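PDB 3QZB: putative superoxide reductase from Thermotoga maritima, which probably reduces superoxide to hydrogen peroxide at an iron centre, with electrons delivered by rubredoxin. Local coordinates for residues 31-36 / 45-50. Sequence-based numbering, arbitrary orientation.
Sequences PVIEAP and VQIVVT
The flat Glu34 carboxylate stands on the sheet face that also carries Val32, Val48 and Thr50; Val48 CG1 lies off its plane, over one face near OE2 (4.0 Å), and a water meets the group at its OE2 end (2.6 Å). Glu34 and Val48 project as neighbours, and with CG anti to its carbonyl carbon (chi1 -64°) and the chain extended beyond it, Glu34 brings OE2 there. The water also joins Thr50 OG1 and Val32 O, and Lys53 makes a long, weak ion pair with the carboxylate. In the loop after strand 31-34, Pro36 CD and CG both touch Val45 CG1, CD at 3.7 Å, the side chains meeting at a slant; at the other end, Pro31 CB meets Val49 CG1 at 3.9 Å. Val32 and Thr50 exchange two backbone hydrogen bonds, as do Glu34 and Val48; Glu34 N reaches Val48 O at 2.8 Å. Ile33 and Val49 form the non-hydrogen-bonded pair between them, where Val49 CA-H points at Val32 O (3.2 Å). The face carrying Ile33, Ala35 and Ile47 packs on strand 119-127. Strand 44-51 also pairs with strand 103-115, giving the three-stranded antiparallel sheet, with 31-34 at one edge, of the immunoglobulin-like beta-sandwich of desulfoferrodoxin-family superoxide reductases.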
# COMPACT_ATOMS: atom_id res chain seq x y z
N PRO A 31 5.76 -12.17 -13.51
CA PRO A 31 4.33 -11.78 -13.49
C PRO A 31 3.81 -11.80 -14.92
O PRO A 31 4.40 -11.16 -15.79
CB PRO A 31 4.37 -10.39 -12.87
CG PRO A 31 5.69 -9.83 -13.27
CD PRO A 31 6.65 -11.03 -13.28
N VAL A 32 2.76 -12.55 -15.17
CA VAL A 32 2.23 -12.75 -16.49
C VAL A 32 0.97 -11.89 -16.70
O VAL A 32 0.03 -11.99 -15.92
CB VAL A 32 1.91 -14.22 -16.78
CG1 VAL A 32 1.30 -14.37 -18.19
CG2 VAL A 32 3.20 -15.07 -16.62
N ILE A 33 1.03 -11.02 -17.71
CA ILE A 33 -0.06 -10.10 -18.05
C ILE A 33 -1.02 -10.76 -19.04
O ILE A 33 -0.55 -11.33 -20.05
CB ILE A 33 0.51 -8.84 -18.71
CG1 ILE A 33 1.40 -8.05 -17.73
CG2 ILE A 33 -0.66 -7.91 -19.17
CD1 ILE A 33 2.35 -7.08 -18.42
N GLU A 34 -2.31 -10.68 -18.77
CA GLU A 34 -3.35 -11.01 -19.75
C GLU A 34 -4.19 -9.75 -19.96
O GLU A 34 -4.82 -9.27 -19.04
CB GLU A 34 -4.21 -12.12 -19.24
CG GLU A 34 -3.45 -13.41 -19.06
CD GLU A 34 -4.31 -14.47 -18.39
OE1 GLU A 34 -5.16 -15.08 -19.08
OE2 GLU A 34 -4.15 -14.72 -17.18
N ALA A 35 -4.15 -9.24 -21.18
CA ALA A 35 -4.90 -8.03 -21.52
C ALA A 35 -5.14 -8.09 -23.03
O ALA A 35 -4.32 -8.64 -23.75
CB ALA A 35 -4.08 -6.76 -21.16
N PRO A 36 -6.20 -7.47 -23.52
CA PRO A 36 -6.43 -7.42 -24.98
C PRO A 36 -5.34 -6.65 -25.71
O PRO A 36 -4.77 -5.71 -25.18
CB PRO A 36 -7.76 -6.71 -25.11
CG PRO A 36 -8.12 -6.23 -23.82
CD PRO A 36 -7.20 -6.72 -22.75
N VAL A 45 -11.27 -2.08 -19.55
CA VAL A 45 -10.31 -3.09 -19.99
C VAL A 45 -9.95 -3.92 -18.75
O VAL A 45 -9.50 -3.39 -17.76
CB VAL A 45 -9.02 -2.45 -20.58
CG1 VAL A 45 -8.03 -3.54 -21.03
CG2 VAL A 45 -9.30 -1.45 -21.68
N GLN A 46 -10.10 -5.24 -18.86
CA GLN A 46 -9.65 -6.17 -17.83
C GLN A 46 -8.18 -6.49 -18.04
O GLN A 46 -7.78 -6.93 -19.11
CB GLN A 46 -10.43 -7.46 -17.94
CG GLN A 46 -11.90 -7.39 -18.03
CD GLN A 46 -12.53 -6.90 -16.79
OE1 GLN A 46 -13.32 -5.91 -16.82
NE2 GLN A 46 -12.26 -7.55 -15.69
N ILE A 47 -7.38 -6.27 -17.00
CA ILE A 47 -6.00 -6.70 -16.96
C ILE A 47 -5.82 -7.68 -15.80
O ILE A 47 -6.09 -7.38 -14.65
CB ILE A 47 -5.04 -5.51 -16.76
CG1 ILE A 47 -5.20 -4.46 -17.86
CG2 ILE A 47 -3.59 -5.99 -16.68
CD1 ILE A 47 -4.40 -3.16 -17.57
N VAL A 48 -5.45 -8.91 -16.19
CA VAL A 48 -5.14 -9.95 -15.19
C VAL A 48 -3.63 -10.07 -15.11
O VAL A 48 -2.93 -10.12 -16.13
CB VAL A 48 -5.76 -11.31 -15.56
CG1 VAL A 48 -5.58 -12.30 -14.39
CG2 VAL A 48 -7.23 -11.17 -15.90
N VAL A 49 -3.11 -10.11 -13.88
CA VAL A 49 -1.67 -10.37 -13.69
C VAL A 49 -1.55 -11.50 -12.66
O VAL A 49 -2.20 -11.48 -11.63
CB VAL A 49 -0.89 -9.15 -13.22
CG1 VAL A 49 0.59 -9.45 -13.21
CG2 VAL A 49 -1.19 -7.92 -14.08
N THR A 50 -0.73 -12.50 -13.01
CA THR A 50 -0.57 -13.71 -12.19
C THR A 50 0.90 -14.06 -12.06
O THR A 50 1.62 -14.11 -13.03
CB THR A 50 -1.29 -14.89 -12.87
OG1 THR A 50 -2.65 -14.52 -13.18
CG2 THR A 50 -1.28 -16.14 -11.99
O HOH W 1 -2.33 -13.54 -15.77
O HOH W 2 -7.91 -9.72 -19.74